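Local coordinates for acid phosphatase (Bacillus anthracis, PDB 2I33), which probably hydrolyses phosphate monoesters at acid pH, as a class C acid phosphatase of the magnesium-binding HAD superfamily, at residues A[58-63]-A[116-121]; A[105-110]-A[139-144]. All blocks are in the same frame, centred on the assembly; numbering follows the deposited sequence.

Contact 1 pairs strands 59-64 and 119-125 inside the parallel sheet; contact 2 lies beside it, where the start of helix 106-115 meets the loop that ends helix 131-141. They lie about 15 Å apart, centre to centre, and along the chain their segments alternate: 58-63, 105-110, 116-121, 139-144. The two contacts touch: Ile62 CD1 lies 3.4 Å from Phe109 CE2, and Ile120 CD1 is 3.6 Å from Pro144 CG. Together they sample successive strand and helix units of a HAD-type Rossmann-like core, with helix and loop packed on one face of the sheet. Strand 59-64 then runs toward Asp65 and Asp67, which bind magnesium.

Contact 1 of 2, residues A[58-63]-A[116-121]; sequences KKPAIV and KGVDIY
Ala61 sets its CB methyl against the edge of the Tyr121 ring, lying in the ring plane 3.9 Å from Tyr121 CE2. His150 stacks on the same ring, and His172 meets it edge-to-face. Lys59 and Asp119 occupy the same side, nearer the start of the strands. The bend of the lysine chain at chi2 (71°) brings it round so that CE lies beside the carbonyl oxygen of Gly117, and a second bend at chi4 (-55°) then turns NZ to Asp119 OD2, 2.8 Å away, in a salt bridge. The ammonium comes from above the carboxylate plane, about 50° out of it. His172 NE2 is hydrogen-bonded to the same OD2, so two nitrogens grip one carboxylate oxygen.

Behind these side chains runs a parallel strand pair of the HAD Rossmann-like sheet. The connection between the two strands is long, and helix 106-115 is its last helix, leading into strand 119-125. Ile62 does the pairing from its own strand: its N donates to Asp119 O at 2.9 Å, and its O accepts from Tyr121 N at the same length of 2.9 Å, which leaves Ile120 between the two bonds. Asp119 N to Pro60 O continues the ladder only weakly, at 3.3 Å. The helix before strand 119-125 has just ended at Gly117 in a Schellman motif.

On the opposite side of the sheet Ile62 and Ile120 lie side by side, pointing the same way, with their CG1 atoms 4.1 Å apart. Val118 crosses Ile62 at about a right angle and turns CG1 to Ile62 CG2. Its other methyl, CG2, is 4.0 Å from CG of Pro60. Thr113 of helix 106-115 touches Ile62, Val118 and Ile120, while Leu52 of helix 31-54 touches Pro60 and Val118.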
loop_
_atom_site.group_PDB
_atom_site.type_symbol
_atom_site.label_atom_id
_atom_site.label_comp_id
_atom_site.label_asym_id
_atom_site.label_seq_id
_atom_site.Cartn_x
_atom_site.Cartn_y
_atom_site.Cartn_z
ATOM N N LYS A 58 4.015 21.531 -23.373
ATOM C CA LYS A 58 4.147 20.464 -24.360
ATOM C C LYS A 58 2.976 19.487 -24.268
ATOM O O LYS A 58 2.193 19.512 -23.320
ATOM C CB LYS A 58 5.452 19.687 -24.152
ATOM C CG LYS A 58 6.732 20.507 -24.135
ATOM C CD LYS A 58 7.934 19.566 -23.872
ATOM C CE LYS A 58 9.244 20.336 -23.910
ATOM N NZ LYS A 58 10.415 19.563 -23.394
ATOM N N LYS A 59 2.903 18.614 -25.262
ATOM C CA LYS A 59 1.911 17.562 -25.336
ATOM C C LYS A 59 1.924 16.803 -24.005
ATOM O O LYS A 59 2.977 16.428 -23.528
ATOM C CB LYS A 59 2.287 16.659 -26.498
ATOM C CG LYS A 59 1.581 15.343 -26.639
ATOM C CD LYS A 59 0.148 15.459 -27.075
ATOM C CE LYS A 59 -0.368 14.103 -27.523
ATOM N NZ LYS A 59 0.513 13.546 -28.574
ATOM N N PRO A 60 0.757 16.630 -23.371
ATOM C CA PRO A 60 0.814 15.914 -22.106
ATOM C C PRO A 60 1.149 14.429 -22.255
ATOM O O PRO A 60 0.746 13.772 -23.219
ATOM C CB PRO A 60 -0.601 16.088 -21.530
ATOM C CG PRO A 60 -1.445 16.467 -22.686
ATOM C CD PRO A 60 -0.596 17.104 -23.703
ATOM N N ALA A 61 1.861 13.901 -21.267
ATOM C CA ALA A 61 2.062 12.462 -21.151
ATOM C C ALA A 61 1.932 12.012 -19.708
ATOM O O ALA A 61 2.009 12.813 -18.781
ATOM C CB ALA A 61 3.409 12.050 -21.658
ATOM N N ILE A 62 1.706 10.729 -19.555
ATOM C CA ILE A 62 1.895 10.077 -18.270
ATOM C C ILE A 62 2.854 8.923 -18.457
ATOM O O ILE A 62 3.045 8.420 -19.573
ATOM C CB ILE A 62 0.580 9.566 -17.657
ATOM C CG1 ILE A 62 -0.010 8.438 -18.504
ATOM C CG2 ILE A 62 -0.384 10.749 -17.457
ATOM C CD1 ILE A 62 -1.195 7.794 -17.846
ATOM N N VAL A 63 3.495 8.566 -17.356
ATOM C CA VAL A 63 4.467 7.509 -17.310
ATOM C C VAL A 63 4.032 6.515 -16.263
ATOM O O VAL A 63 3.658 6.917 -15.182
ATOM C CB VAL A 63 5.828 8.068 -16.917
ATOM C CG1 VAL A 63 6.766 6.950 -16.453
ATOM C CG2 VAL A 63 6.400 8.861 -18.075
ATOM N N LYS A 116 -8.470 11.123 -23.717
ATOM C CA LYS A 116 -8.197 12.553 -23.550
ATOM C C LYS A 116 -7.083 13.024 -24.453
ATOM O O LYS A 116 -6.712 14.199 -24.432
ATOM C CB LYS A 116 -7.828 12.859 -22.100
ATOM C CG LYS A 116 -8.950 12.619 -21.070
ATOM C CD LYS A 116 -10.185 13.432 -21.426
ATOM C CE LYS A 116 -10.867 14.100 -20.241
ATOM N NZ LYS A 116 -11.519 15.388 -20.606
ATOM N N GLY A 117 -6.547 12.104 -25.254
ATOM C CA GLY A 117 -5.484 12.426 -26.169
ATOM C C GLY A 117 -4.108 12.505 -25.536
ATOM O O GLY A 117 -3.176 13.064 -26.143
ATOM N N VAL A 118 -3.985 11.949 -24.340
ATOM C CA VAL A 118 -2.753 11.992 -23.571
ATOM C C VAL A 118 -1.935 10.747 -23.919
ATOM O O VAL A 118 -2.427 9.610 -23.845
ATOM C CB VAL A 118 -3.047 12.063 -22.054
ATOM C CG1 VAL A 118 -1.769 11.905 -21.214
ATOM C CG2 VAL A 118 -3.779 13.359 -21.698
ATOM N N ASP A 119 -0.676 10.968 -24.247
ATOM C CA ASP A 119 0.233 9.875 -24.511
ATOM C C ASP A 119 0.629 9.129 -23.238
ATOM O O ASP A 119 0.811 9.715 -22.175
ATOM C CB ASP A 119 1.499 10.364 -25.231
ATOM C CG ASP A 119 1.275 10.610 -26.721
ATOM O OD1 ASP A 119 0.450 9.871 -27.312
ATOM O OD2 ASP A 119 1.948 11.516 -27.295
ATOM N N ILE A 120 0.760 7.818 -23.381
ATOM C CA ILE A 120 1.155 6.943 -22.287
ATOM C C ILE A 120 2.520 6.367 -22.590
ATOM O O ILE A 120 2.761 5.863 -23.691
ATOM C CB ILE A 120 0.150 5.790 -22.169
ATOM C CG1 ILE A 120 -1.240 6.374 -21.862
ATOM C CG2 ILE A 120 0.598 4.763 -21.140
ATOM C CD1 ILE A 120 -2.361 5.417 -22.147
ATOM N N TYR A 121 3.421 6.428 -21.608
ATOM C CA TYR A 121 4.711 5.748 -21.699
ATOM C C TYR A 121 4.851 4.766 -20.584
ATOM O O TYR A 121 4.699 5.110 -19.423
ATOM C CB TYR A 121 5.858 6.726 -21.702
ATOM C CG TYR A 121 5.724 7.506 -22.965
ATOM C CD1 TYR A 121 6.196 6.995 -24.161
ATOM C CD2 TYR A 121 5.013 8.701 -22.993
ATOM C CE1 TYR A 121 6.003 7.682 -25.350
ATOM C CE2 TYR A 121 4.819 9.384 -24.145
ATOM C CZ TYR A 121 5.311 8.885 -25.325
ATOM O OH TYR A 121 5.105 9.606 -26.480
#

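Contact 2 of 2, residues A[105-110]-A[139-144]; sequences GSIDFL and ERVGAP
The flat peptide between Val141 and Gly142 takes Ile107 on one of its faces, at the carbonyl end. Ile107 CD1 sits over that face, 3.6 Å from Val141 O and about 60° out of the peptide plane. CG1 of the same isoleucine lies obliquely on the same side, and its CG2 comes in nearer the edge, closer to the plane. Pro144, a puckered ring, meets Leu110 with its CD-CG side: Pro144 CD is 3.5 Å from Leu110 CB, and the proline touches both the CB and the backbone carbonyl of Leu110.

Ile107 does most of the reaching. Both of its torsions are near -60° (chi1 -60°, chi2 -57°), and this folding of the chain brings CD1 over the loop, 4.0 Å from CG2 of Val141 and also against CB of Ala143. The branch methyl CG2 goes instead to the carbonyl oxygen of Gly142, 3.9 Å away. Leu110, one helical turn further on, contributes mainly through CB; its CD1 only grazes Ala143 CB at 4.5 Å. No hydrogen bond crosses between the two segments, and the contact is made by van der Waals packing of methyl and methylene groups on a turn of backbone.

Residues of strands 101-102 and 119-125 complete the packing. Ala102 touches both Ile107 and Val141, while Ile120 and Tyr122 lie against Leu110, and Pro144 O accepts a hydrogen bond from the Tyr122 hydroxyl. Lys111 and Glu114 from later in the helix also reach Pro144.

Gly142, with positive phi, closes helix 131-141 in a Schellman motif, and this turn sets the loop 142-144 against Ile107 and Leu110. The first turns of helix 106-115 thus pack against the end of helix 131-141 and the loop after it, two helices linked through strand 119-125, as in an alpha/beta HAD core.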
loop_
_atom_site.group_PDB
_atom_site.type_symbol
_atom_site.label_atom_id
_atom_site.label_comp_id
_atom_site.label_asym_id
_atom_site.label_seq_id
_atom_site.Cartn_x
_atom_site.Cartn_y
_atom_site.Cartn_z
ATOM N N GLY A 105 -8.033 -1.145 -11.780
ATOM C CA GLY A 105 -8.191 0.249 -12.169
ATOM C C GLY A 105 -7.274 0.662 -13.300
ATOM O O GLY A 105 -7.472 1.701 -13.936
ATOM N N SER A 106 -6.258 -0.145 -13.575
ATOM C CA SER A 106 -5.243 0.330 -14.501
ATOM C C SER A 106 -5.774 0.523 -15.926
ATOM O O SER A 106 -5.574 1.566 -16.552
ATOM C CB SER A 106 -4.053 -0.619 -14.502
ATOM O OG SER A 106 -4.392 -1.923 -14.921
ATOM N N ILE A 107 -6.446 -0.500 -16.447
ATOM C CA ILE A 107 -6.885 -0.466 -17.831
ATOM C C ILE A 107 -7.894 0.657 -18.055
ATOM O O ILE A 107 -7.777 1.423 -19.012
ATOM C CB ILE A 107 -7.422 -1.824 -18.306
ATOM C CG1 ILE A 107 -6.325 -2.904 -18.188
ATOM C CG2 ILE A 107 -7.945 -1.719 -19.731
ATOM C CD1 ILE A 107 -5.086 -2.582 -18.945
ATOM N N ASP A 108 -8.845 0.816 -17.144
ATOM C CA ASP A 108 -9.840 1.870 -17.344
ATOM C C ASP A 108 -9.192 3.235 -17.290
ATOM O O ASP A 108 -9.552 4.125 -18.052
ATOM C CB ASP A 108 -10.970 1.778 -16.332
ATOM C CG ASP A 108 -11.925 0.643 -16.628
ATOM O OD1 ASP A 108 -11.958 0.129 -17.776
ATOM O OD2 ASP A 108 -12.685 0.290 -15.695
ATOM N N PHE A 109 -8.209 3.388 -16.405
ATOM C CA PHE A 109 -7.526 4.661 -16.302
ATOM C C PHE A 109 -6.737 4.919 -17.568
ATOM O O PHE A 109 -6.735 6.029 -18.129
ATOM C CB PHE A 109 -6.608 4.727 -15.088
ATOM C CG PHE A 109 -5.669 5.880 -15.136
ATOM C CD1 PHE A 109 -6.109 7.181 -14.942
ATOM C CD2 PHE A 109 -4.332 5.679 -15.454
ATOM C CE1 PHE A 109 -5.238 8.233 -15.049
ATOM C CE2 PHE A 109 -3.457 6.756 -15.593
ATOM C CZ PHE A 109 -3.908 8.023 -15.381
ATOM N N LEU A 110 -6.079 3.877 -18.066
ATOM C CA LEU A 110 -5.302 4.068 -19.264
ATOM C C LEU A 110 -6.194 4.362 -20.490
ATOM O O LEU A 110 -5.854 5.193 -21.321
ATOM C CB LEU A 110 -4.443 2.841 -19.553
ATOM C CG LEU A 110 -3.372 2.578 -18.497
ATOM C CD1 LEU A 110 -2.785 1.206 -18.681
ATOM C CD2 LEU A 110 -2.305 3.647 -18.562
ATOM N N GLU A 139 -1.218 -6.287 -24.951
ATOM C CA GLU A 139 -2.336 -6.522 -25.865
ATOM C C GLU A 139 -3.369 -7.445 -25.209
ATOM O O GLU A 139 -4.568 -7.216 -25.310
ATOM C CB GLU A 139 -1.856 -7.104 -27.189
ATOM C CG GLU A 139 -1.093 -6.106 -27.981
ATOM C CD GLU A 139 -0.640 -6.647 -29.330
ATOM O OE1 GLU A 139 -0.398 -7.876 -29.455
ATOM O OE2 GLU A 139 -0.502 -5.828 -30.258
ATOM N N ARG A 140 -2.908 -8.486 -24.518
ATOM C CA ARG A 140 -3.820 -9.419 -23.887
ATOM C C ARG A 140 -4.714 -8.715 -22.888
ATOM O O ARG A 140 -5.887 -9.051 -22.794
ATOM C CB ARG A 140 -3.035 -10.519 -23.185
ATOM C CG ARG A 140 -3.831 -11.545 -22.419
ATOM C CD ARG A 140 -2.874 -12.402 -21.585
ATOM N NE ARG A 140 -3.584 -13.375 -20.750
ATOM C CZ ARG A 140 -3.687 -14.677 -21.010
ATOM N NH1 ARG A 140 -3.137 -15.229 -22.073
ATOM N NH2 ARG A 140 -4.343 -15.442 -20.164
ATOM N N VAL A 141 -4.163 -7.740 -22.160
ATOM C CA VAL A 141 -4.914 -7.077 -21.092
ATOM C C VAL A 141 -5.652 -5.839 -21.618
ATOM O O VAL A 141 -6.441 -5.227 -20.899
ATOM C CB VAL A 141 -4.055 -6.747 -19.863
ATOM C CG1 VAL A 141 -3.442 -8.033 -19.329
ATOM C CG2 VAL A 141 -2.984 -5.709 -20.196
ATOM N N GLY A 142 -5.400 -5.478 -22.872
ATOM C CA GLY A 142 -6.092 -4.341 -23.494
ATOM C C GLY A 142 -5.521 -2.985 -23.127
ATOM O O GLY A 142 -6.225 -1.956 -23.189
ATOM N N ALA A 143 -4.238 -2.952 -22.793
ATOM C CA ALA A 143 -3.569 -1.691 -22.480
ATOM C C ALA A 143 -3.394 -0.925 -23.778
ATOM O O ALA A 143 -2.985 -1.511 -24.794
ATOM C CB ALA A 143 -2.218 -1.954 -21.825
ATOM N N PRO A 144 -3.725 0.373 -23.783
ATOM C CA PRO A 144 -3.524 1.158 -24.994
ATOM C C PRO A 144 -2.064 1.426 -25.302
ATOM O O PRO A 144 -1.194 1.322 -24.430
ATOM C CB PRO A 144 -4.223 2.481 -24.699
ATOM C CG PRO A 144 -4.304 2.578 -23.276
ATOM C CD PRO A 144 -4.273 1.190 -22.686
#